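Local structure of NAD-dependent epimerase/dehydratase (Bacteroides thetaiotaomicron, 3DHN) at residues L25-E30 and E204-K209; L108-A113 and E195-A200; E143-F148 and W157-P162. The protein probably binds NAD or NADP through a Rossmann domain and may act as an oxidoreductase on CH-NH groups. All coordinates share one frame; numbering follows the deposited sequence.

Contact 1 of 3, residues L25-E30 and E204-K209; sequences LNRGFE and ELEHPK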
loop_
_atom_site.group_PDB
_atom_site.type_symbol
_atom_site.label_atom_id
_atom_site.label_comp_id
_atom_site.label_asym_id
_atom_site.label_seq_id
_atom_site.Cartn_x
_atom_site.Cartn_y
_atom_site.Cartn_z
ATOM N N LEU A 25 14.029 0.321 -6.446
ATOM C CA LEU A 25 15.474 0.313 -6.656
ATOM C C LEU A 25 15.784 0.418 -8.147
ATOM O O LEU A 25 16.688 1.150 -8.549
ATOM C CB LEU A 25 16.093 -0.963 -6.079
ATOM C CG LEU A 25 16.007 -1.106 -4.557
ATOM C CD1 LEU A 25 16.335 -2.538 -4.159
ATOM C CD2 LEU A 25 16.971 -0.118 -3.889
ATOM N N ASN A 26 15.020 -0.305 -8.962
ATOM C CA ASN A 26 15.216 -0.296 -10.409
ATOM C C ASN A 26 15.024 1.090 -11.021
ATOM O O ASN A 26 15.458 1.348 -12.146
ATOM C CB ASN A 26 14.242 -1.268 -11.093
ATOM C CG ASN A 26 14.628 -2.727 -10.905
ATOM O OD1 ASN A 26 13.942 -3.627 -11.394
ATOM N ND2 ASN A 26 15.726 -2.970 -10.202
ATOM N N ARG A 27 14.371 1.979 -10.285
ATOM C CA ARG A 27 14.116 3.313 -10.808
ATOM C C ARG A 27 14.934 4.429 -10.167
ATOM O O ARG A 27 14.586 5.611 -10.258
ATOM C CB ARG A 27 12.609 3.599 -10.763
ATOM C CG ARG A 27 11.847 2.768 -11.797
ATOM C CD ARG A 27 10.336 2.751 -11.589
ATOM N NE ARG A 27 9.696 4.027 -11.903
ATOM C CZ ARG A 27 8.378 4.204 -11.965
ATOM N NH1 ARG A 27 7.554 3.187 -11.735
ATOM N NH2 ARG A 27 7.879 5.397 -12.260
ATOM N N GLY A 28 16.020 4.035 -9.513
ATOM C CA GLY A 28 16.932 5.000 -8.930
ATOM C C GLY A 28 16.713 5.542 -7.539
ATOM O O GLY A 28 17.383 6.497 -7.152
ATOM N N PHE A 29 15.806 4.946 -6.778
ATOM C CA PHE A 29 15.546 5.421 -5.428
ATOM C C PHE A 29 16.456 4.790 -4.391
ATOM O O PHE A 29 16.859 3.630 -4.519
ATOM C CB PHE A 29 14.087 5.147 -5.048
ATOM C CG PHE A 29 13.103 6.032 -5.753
ATOM C CD1 PHE A 29 12.808 7.299 -5.262
ATOM C CD2 PHE A 29 12.505 5.616 -6.932
ATOM C CE1 PHE A 29 11.931 8.144 -5.940
ATOM C CE2 PHE A 29 11.625 6.453 -7.620
ATOM C CZ PHE A 29 11.338 7.718 -7.121
ATOM N N GLU A 30 16.781 5.564 -3.362
ATOM C CA GLU A 30 17.609 5.073 -2.264
ATOM C C GLU A 30 16.585 4.576 -1.251
ATOM O O GLU A 30 15.776 5.348 -0.734
ATOM C CB GLU A 30 18.461 6.213 -1.708
ATOM C CG GLU A 30 19.202 6.954 -2.818
ATOM C CD GLU A 30 20.640 7.267 -2.468
ATOM O OE1 GLU A 30 20.884 8.288 -1.792
ATOM O OE2 GLU A 30 21.526 6.480 -2.870
ATOM N N GLU A 204 3.241 7.049 -8.646
ATOM C CA GLU A 204 2.596 8.047 -7.785
ATOM C C GLU A 204 3.634 8.701 -6.876
ATOM O O GLU A 204 3.546 9.883 -6.551
ATOM C CB GLU A 204 1.488 7.385 -6.948
ATOM C CG GLU A 204 0.743 8.317 -5.988
ATOM C CD GLU A 204 0.152 9.551 -6.663
ATOM O OE1 GLU A 204 -0.258 9.464 -7.838
ATOM O OE2 GLU A 204 0.080 10.613 -6.009
ATOM N N LEU A 205 4.626 7.918 -6.476
ATOM C CA LEU A 205 5.705 8.406 -5.631
ATOM C C LEU A 205 6.599 9.374 -6.413
ATOM O O LEU A 205 6.932 10.460 -5.936
ATOM C CB LEU A 205 6.547 7.229 -5.149
ATOM C CG LEU A 205 7.869 7.573 -4.454
ATOM C CD1 LEU A 205 7.602 8.029 -3.027
ATOM C CD2 LEU A 205 8.771 6.354 -4.466
ATOM N N GLU A 206 6.979 8.974 -7.622
ATOM C CA GLU A 206 7.852 9.781 -8.465
ATOM C C GLU A 206 7.178 11.025 -9.065
ATOM O O GLU A 206 7.782 12.095 -9.111
ATOM C CB GLU A 206 8.433 8.903 -9.577
ATOM C CG GLU A 206 9.484 9.576 -10.446
ATOM C CD GLU A 206 10.076 8.621 -11.474
ATOM O OE1 GLU A 206 10.932 7.786 -11.106
ATOM O OE2 GLU A 206 9.674 8.699 -12.653
ATOM N N HIS A 207 5.941 10.879 -9.534
ATOM C CA HIS A 207 5.192 11.997 -10.114
ATOM C C HIS A 207 3.805 12.075 -9.481
ATOM O O HIS A 207 2.827 11.567 -10.027
ATOM C CB HIS A 207 5.044 11.824 -11.626
ATOM C CG HIS A 207 6.340 11.884 -12.370
ATOM N ND1 HIS A 207 7.234 12.924 -12.224
ATOM C CD2 HIS A 207 6.888 11.040 -13.276
ATOM C CE1 HIS A 207 8.278 12.717 -13.007
ATOM N NE2 HIS A 207 8.093 11.580 -13.656
ATOM N N PRO A 208 3.704 12.721 -8.315
ATOM C CA PRO A 208 2.444 12.874 -7.579
ATOM C C PRO A 208 1.242 13.413 -8.355
ATOM O O PRO A 208 1.307 14.481 -8.968
ATOM C CB PRO A 208 2.833 13.790 -6.423
ATOM C CG PRO A 208 4.259 13.421 -6.173
ATOM C CD PRO A 208 4.822 13.326 -7.568
ATOM N N LYS A 209 0.147 12.656 -8.309
ATOM C CA LYS A 209 -1.103 13.028 -8.962
ATOM C C LYS A 209 -2.235 13.028 -7.933
ATOM O O LYS A 209 -3.311 13.569 -8.184
ATOM C CB LYS A 209 -1.459 12.043 -10.082
ATOM C CG LYS A 209 -0.548 12.099 -11.295
ATOM C CD LYS A 209 -0.585 13.472 -11.931
ATOM C CE LYS A 209 0.466 13.612 -13.021
ATOM N NZ LYS A 209 0.508 15.007 -13.553
#
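A Schellman motif ends helix 14-25 of the Rossmann fold, and the two residues flanking its glycine, Arg27 and Phe29, meet Leu205 and Glu206 in the last turn of helix 194-206. Gly28, at positive phi, is the C-prime residue: its N bonds to Leu25 O, and with this backbone any side chain would collide with the carbonyl O of Arg27, which calls for glycine. Beyond it Phe29 turns inward. Leu205 CD2 sits over one face of the Phe29 ring in a CH-pi contact, 4.0 Å from the centroid, with Phe29 CE1 3.9 Å from the same methyl. Glu206 CB lies at the edge of this ring, 4.0 Å from Phe29 CZ. The Glu206 chain is extended, with CG opposite the backbone N (chi1 -174°), which carries its carboxylate alongside the ring, the two planes 25° apart and OE1 3.8 Å from Phe29 CE2. Were Phe29 an alanine, the Leu205 methyl would probably lose the ring it lies on, and a gap would open between Leu205 and the Glu206 chain. At the outer rim Glu206 OE2 approaches the guanidinium of Arg27 at its edge, yet the salt bridge to Arg27 NH2 is long at 3.8 Å, and the two planar groups stand 87° apart. A long, flexible arginine can also pair with Asp203 and Glu23 from this partly exposed position. Apolar packing probably shapes the inner side of the junction, while the polar hold of Arg27 on helix 194-206 probably comes mainly from Asp203 and Ala199 O, with Glu206 a weak addition.

Contact 2 of 3, residues L108-A113 and E195-A200; sequences LMVGGA and EDYAAA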
loop_
_atom_site.group_PDB
_atom_site.type_symbol
_atom_site.label_atom_id
_atom_site.label_comp_id
_atom_site.label_asym_id
_atom_site.label_seq_id
_atom_site.Cartn_x
_atom_site.Cartn_y
_atom_site.Cartn_z
ATOM N N LEU A 108 2.472 7.013 1.672
ATOM C CA LEU A 108 1.670 6.187 0.759
ATOM C C LEU A 108 1.434 4.828 1.412
ATOM O O LEU A 108 2.363 4.204 1.930
ATOM C CB LEU A 108 2.383 6.005 -0.582
ATOM C CG LEU A 108 2.694 7.286 -1.368
ATOM C CD1 LEU A 108 4.122 7.744 -1.055
ATOM C CD2 LEU A 108 2.550 7.021 -2.854
HETATM N N MSE A 109 0.192 4.365 1.386
HETATM C CA MSE A 109 -0.152 3.103 2.027
HETATM C C MSE A 109 -0.813 2.085 1.103
HETATM O O MSE A 109 -1.652 2.428 0.277
HETATM C CB MSE A 109 -1.085 3.391 3.210
HETATM C CG MSE A 109 -1.426 2.196 4.099
HETATM SE SE MSE A 109 -2.661 2.670 5.548
HETATM C CE MSE A 109 -3.080 0.896 6.204
ATOM N N VAL A 110 -0.419 0.825 1.231
ATOM C CA VAL A 110 -1.040 -0.229 0.438
ATOM C C VAL A 110 -2.412 -0.456 1.081
ATOM O O VAL A 110 -2.501 -0.809 2.256
ATOM C CB VAL A 110 -0.228 -1.538 0.507
ATOM C CG1 VAL A 110 -0.974 -2.663 -0.215
ATOM C CG2 VAL A 110 1.153 -1.318 -0.103
ATOM N N GLY A 111 -3.477 -0.225 0.323
ATOM C CA GLY A 111 -4.811 -0.409 0.857
ATOM C C GLY A 111 -5.422 -1.748 0.484
ATOM O O GLY A 111 -4.708 -2.692 0.165
ATOM N N GLY A 112 -6.753 -1.823 0.537
ATOM C CA GLY A 112 -7.462 -3.049 0.198
ATOM C C GLY A 112 -8.613 -2.739 -0.738
ATOM O O GLY A 112 -8.832 -1.581 -1.079
ATOM N N ALA A 113 -9.362 -3.758 -1.143
ATOM C CA ALA A 113 -10.486 -3.558 -2.051
ATOM C C ALA A 113 -11.815 -3.453 -1.308
ATOM O O ALA A 113 -12.833 -3.056 -1.885
ATOM C CB ALA A 113 -10.549 -4.701 -3.060
ATOM N N GLU A 195 2.971 -7.020 -9.822
ATOM C CA GLU A 195 3.995 -6.225 -10.486
ATOM C C GLU A 195 3.434 -4.907 -11.044
ATOM O O GLU A 195 4.056 -3.850 -10.895
ATOM C CB GLU A 195 4.648 -7.040 -11.608
ATOM C CG GLU A 195 5.463 -8.250 -11.137
ATOM C CD GLU A 195 4.607 -9.363 -10.553
ATOM O OE1 GLU A 195 3.420 -9.467 -10.927
ATOM O OE2 GLU A 195 5.131 -10.154 -9.735
ATOM N N ASP A 196 2.262 -4.957 -11.676
ATOM C CA ASP A 196 1.675 -3.723 -12.214
ATOM C C ASP A 196 1.202 -2.789 -11.107
ATOM O O ASP A 196 1.239 -1.560 -11.266
ATOM C CB ASP A 196 0.526 -4.019 -13.186
ATOM C CG ASP A 196 1.004 -4.155 -14.628
ATOM O OD1 ASP A 196 1.950 -3.426 -15.007
ATOM O OD2 ASP A 196 0.431 -4.973 -15.389
ATOM N N TYR A 197 0.764 -3.362 -9.985
ATOM C CA TYR A 197 0.330 -2.552 -8.849
ATOM C C TYR A 197 1.535 -1.792 -8.285
ATOM O O TYR A 197 1.427 -0.624 -7.894
ATOM C CB TYR A 197 -0.299 -3.440 -7.763
ATOM C CG TYR A 197 -0.587 -2.717 -6.465
ATOM C CD1 TYR A 197 0.413 -2.523 -5.507
ATOM C CD2 TYR A 197 -1.859 -2.201 -6.208
ATOM C CE1 TYR A 197 0.148 -1.828 -4.319
ATOM C CE2 TYR A 197 -2.137 -1.510 -5.035
ATOM C CZ TYR A 197 -1.133 -1.329 -4.089
ATOM O OH TYR A 197 -1.422 -0.664 -2.914
ATOM N N ALA A 198 2.688 -2.449 -8.246
ATOM C CA ALA A 198 3.894 -1.807 -7.729
ATOM C C ALA A 198 4.366 -0.698 -8.662
ATOM O O ALA A 198 4.774 0.377 -8.210
ATOM C CB ALA A 198 5.004 -2.837 -7.543
ATOM N N ALA A 199 4.322 -0.962 -9.965
ATOM C CA ALA A 199 4.755 0.027 -10.943
ATOM C C ALA A 199 3.941 1.300 -10.795
ATOM O O ALA A 199 4.480 2.406 -10.901
ATOM C CB ALA A 199 4.609 -0.520 -12.355
ATOM N N ALA A 200 2.642 1.143 -10.549
ATOM C CA ALA A 200 1.754 2.289 -10.387
ATOM C C ALA A 200 2.063 3.059 -9.099
ATOM O O ALA A 200 2.071 4.296 -9.087
ATOM C CB ALA A 200 0.309 1.829 -10.394
#
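Tyr197 swings its ring off the helix with CG opposite its own backbone N (chi1 171°), and Val110 sets CG1 the same way (chi1 174°), which brings that methyl up to the phenol end. The two side chains run obliquely to one another, and the phenol oxygen does most of the touching. Tyr197 OH lies 3.4 Å from Val110 CG1 and also 3.4 Å from Val110 CA, with Val110 CB at 3.7 Å, so the oxygen rests in the angle between the valine's backbone and its branch. One atom back, Tyr197 CZ comes within 4.1 Å of the same CG1 in an apolar contact. The contact thus joins the C-terminal end of parallel strand 106-110, in the middle of the Rossmann sheet, to helix 194-206, which packs on that sheet. A tyrosine suits the span because its long, flat side chain bridges helix and sheet and still ends in a polar group. That hydroxyl, though buried, is satisfied by the carbonyl O of Phe160 on the adjacent strand, whose ring also stacks with Tyr197. Valine suits this place in the sheet: branched at CB, it sets CG1 against the phenol end, with CG2 a little farther from the oxygen, while its side chain also touches Met201 and Leu20.

Contact 3 of 3, residues E143-F148 and W157-P162; sequences EFYLNF and WVFFSP
Tyr145 reaches from its helix to two aromatic residues of the strand, Phe159 first and Trp157 further out. Its CB begins the contact, lying over one face of the Phe159 ring, 3.9 Å from the centroid and 19° off the normal, with Phe159 CE2 at 3.7 Å. Tyr145 CG comes to 3.9 Å from Phe159 CD2, and CD1 lies equally near that atom. The two ring planes are only 2° from parallel, but with centroids 5.0 Å apart they are slid so that they barely overlap; the CB methylene, more than the phenol, covers Phe159. This packing belongs to the beta-alpha-beta crossover of the Rossmann fold, in which the chain leaves strand 106-110, runs through helix 135-149 and returns as strand 156-161 beside it. Residues two apart on the returning strand, Trp157 and Phe159, both point at the helix. At Tyr145 CE1 the second partner arrives: Trp157 CH2, at 3.8 Å, meets the tyrosine ring at its edge and near its plane, the side chains crossing at about a right angle. Trp157 holds CG between backbone N and carbonyl carbon (chi1 60°), and its NE1 bonds to Glu152 O, which probably helps hold the broad indole with its six-membered ring toward the tyrosine. Tyrosine suits its place, the methylene covering one aromatic while the ring reaches the other; Arg214 packs on Tyr145 and Phe159 alike.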
loop_
_atom_site.group_PDB
_atom_site.type_symbol
_atom_site.label_atom_id
_atom_site.label_comp_id
_atom_site.label_asym_id
_atom_site.label_seq_id
_atom_site.Cartn_x
_atom_site.Cartn_y
_atom_site.Cartn_z
ATOM N N GLU A 143 -11.984 -0.150 7.508
ATOM C CA GLU A 143 -12.409 0.711 8.604
ATOM C C GLU A 143 -11.349 1.747 8.957
ATOM O O GLU A 143 -11.669 2.864 9.365
ATOM C CB GLU A 143 -12.749 -0.124 9.839
ATOM C CG GLU A 143 -14.088 0.243 10.456
ATOM C CD GLU A 143 -15.264 -0.343 9.689
ATOM O OE1 GLU A 143 -15.729 -1.447 10.058
ATOM O OE2 GLU A 143 -15.716 0.290 8.710
ATOM N N PHE A 144 -10.082 1.382 8.807
ATOM C CA PHE A 144 -9.011 2.324 9.103
ATOM C C PHE A 144 -9.098 3.529 8.171
ATOM O O PHE A 144 -9.016 4.668 8.613
ATOM C CB PHE A 144 -7.641 1.667 8.938
ATOM C CG PHE A 144 -6.502 2.599 9.213
ATOM C CD1 PHE A 144 -6.294 3.095 10.499
ATOM C CD2 PHE A 144 -5.666 3.018 8.186
ATOM C CE1 PHE A 144 -5.270 3.999 10.756
ATOM C CE2 PHE A 144 -4.636 3.926 8.434
ATOM C CZ PHE A 144 -4.441 4.418 9.720
ATOM N N TYR A 145 -9.262 3.265 6.878
ATOM C CA TYR A 145 -9.363 4.318 5.874
ATOM C C TYR A 145 -10.590 5.184 6.128
ATOM O O TYR A 145 -10.496 6.406 6.252
ATOM C CB TYR A 145 -9.441 3.694 4.470
ATOM C CG TYR A 145 -10.018 4.589 3.383
ATOM C CD1 TYR A 145 -9.374 5.767 3.006
ATOM C CD2 TYR A 145 -11.221 4.261 2.748
ATOM C CE1 TYR A 145 -9.914 6.606 2.028
ATOM C CE2 TYR A 145 -11.773 5.092 1.761
ATOM C CZ TYR A 145 -11.112 6.265 1.413
ATOM O OH TYR A 145 -11.647 7.106 0.466
ATOM N N LEU A 146 -11.740 4.531 6.225
ATOM C CA LEU A 146 -13.014 5.211 6.430
ATOM C C LEU A 146 -13.145 6.018 7.720
ATOM O O LEU A 146 -13.673 7.133 7.709
ATOM C CB LEU A 146 -14.145 4.181 6.379
ATOM C CG LEU A 146 -15.136 4.123 5.213
ATOM C CD1 LEU A 146 -14.549 4.727 3.945
ATOM C CD2 LEU A 146 -15.542 2.671 5.005
ATOM N N ASN A 147 -12.669 5.463 8.830
ATOM C CA ASN A 147 -12.812 6.144 10.114
ATOM C C ASN A 147 -11.595 6.895 10.641
ATOM O O ASN A 147 -11.702 7.620 11.630
ATOM C CB ASN A 147 -13.305 5.147 11.170
ATOM C CG ASN A 147 -14.634 4.491 10.788
ATOM O OD1 ASN A 147 -15.563 5.158 10.321
ATOM N ND2 ASN A 147 -14.732 3.183 10.999
ATOM N N PHE A 148 -10.444 6.727 9.998
ATOM C CA PHE A 148 -9.247 7.429 10.439
ATOM C C PHE A 148 -8.578 8.249 9.344
ATOM O O PHE A 148 -8.374 9.452 9.509
ATOM C CB PHE A 148 -8.229 6.455 11.040
ATOM C CG PHE A 148 -8.650 5.881 12.363
ATOM C CD1 PHE A 148 -9.392 4.704 12.422
ATOM C CD2 PHE A 148 -8.324 6.530 13.551
ATOM C CE1 PHE A 148 -9.801 4.176 13.648
ATOM C CE2 PHE A 148 -8.727 6.012 14.787
ATOM C CZ PHE A 148 -9.465 4.834 14.835
ATOM N N TRP A 157 -1.327 12.043 2.623
ATOM C CA TRP A 157 -1.463 10.595 2.513
ATOM C C TRP A 157 -2.159 10.155 1.238
ATOM O O TRP A 157 -2.919 10.908 0.633
ATOM C CB TRP A 157 -2.250 10.039 3.706
ATOM C CG TRP A 157 -3.651 10.603 3.831
ATOM C CD1 TRP A 157 -4.016 11.757 4.456
ATOM C CD2 TRP A 157 -4.858 10.046 3.285
ATOM N NE1 TRP A 157 -5.374 11.958 4.337
ATOM C CE2 TRP A 157 -5.914 10.922 3.623
ATOM C CE3 TRP A 157 -5.148 8.895 2.542
ATOM C CZ2 TRP A 157 -7.238 10.683 3.246
ATOM C CZ3 TRP A 157 -6.468 8.658 2.162
ATOM C CH2 TRP A 157 -7.495 9.548 2.516
ATOM N N VAL A 158 -1.896 8.916 0.845
ATOM C CA VAL A 158 -2.508 8.318 -0.334
ATOM C C VAL A 158 -2.742 6.850 0.013
ATOM O O VAL A 158 -1.811 6.137 0.405
ATOM C CB VAL A 158 -1.581 8.411 -1.575
ATOM C CG1 VAL A 158 -2.244 7.756 -2.769
ATOM C CG2 VAL A 158 -1.279 9.863 -1.905
ATOM N N PHE A 159 -3.992 6.412 -0.099
ATOM C CA PHE A 159 -4.382 5.029 0.186
ATOM C C PHE A 159 -4.611 4.391 -1.191
ATOM O O PHE A 159 -5.525 4.789 -1.918
ATOM C CB PHE A 159 -5.682 5.037 1.007
ATOM C CG PHE A 159 -6.080 3.702 1.570
ATOM C CD1 PHE A 159 -5.334 3.104 2.588
ATOM C CD2 PHE A 159 -7.261 3.084 1.152
ATOM C CE1 PHE A 159 -5.767 1.906 3.188
ATOM C CE2 PHE A 159 -7.703 1.895 1.735
ATOM C CZ PHE A 159 -6.954 1.301 2.761
ATOM N N PHE A 160 -3.791 3.408 -1.554
ATOM C CA PHE A 160 -3.912 2.775 -2.870
ATOM C C PHE A 160 -4.633 1.420 -2.824
ATOM O O PHE A 160 -4.047 0.392 -2.480
ATOM C CB PHE A 160 -2.503 2.641 -3.480
ATOM C CG PHE A 160 -2.478 2.271 -4.951
ATOM C CD1 PHE A 160 -3.607 2.409 -5.751
ATOM C CD2 PHE A 160 -1.296 1.801 -5.537
ATOM C CE1 PHE A 160 -3.567 2.080 -7.114
ATOM C CE2 PHE A 160 -1.242 1.472 -6.893
ATOM C CZ PHE A 160 -2.380 1.612 -7.685
ATOM N N SER A 161 -5.919 1.442 -3.164
ATOM C CA SER A 161 -6.753 0.233 -3.173
ATOM C C SER A 161 -6.497 -0.634 -4.401
ATOM O O SER A 161 -6.799 -0.227 -5.525
ATOM C CB SER A 161 -8.248 0.600 -3.171
ATOM O OG SER A 161 -8.697 1.133 -1.935
ATOM N N PRO A 162 -5.943 -1.844 -4.210
ATOM C CA PRO A 162 -5.685 -2.734 -5.351
ATOM C C PRO A 162 -7.008 -3.317 -5.841
ATOM O O PRO A 162 -8.048 -3.086 -5.228
ATOM C CB PRO A 162 -4.807 -3.826 -4.744
ATOM C CG PRO A 162 -5.305 -3.891 -3.311
ATOM C CD PRO A 162 -5.429 -2.428 -2.957
#

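How the contacts relate
Contacts 2 and 3 are buried, whereas contact 1 is partly buried and lies nearer the rim of the fold. Contacts 1 and 2 share helix 194-206: its last turn meets the helix-ending loop as well as the sheet, while an earlier turn sends Tyr197 to the strand end. They also touch directly, Arg27 NH1 probably bonding to Ala199 O, and Leu108 packing on Glu204 and Leu205. Contacts 2 and 3 use neighbouring parallel strands, joined by backbone bonds such as Met109 N to Val158 O. Chemistry follows place: a charge pair crosses only contact 1, contact 2 is a buried phenol end against a valine, and contact 3 is purely aromatic and aliphatic.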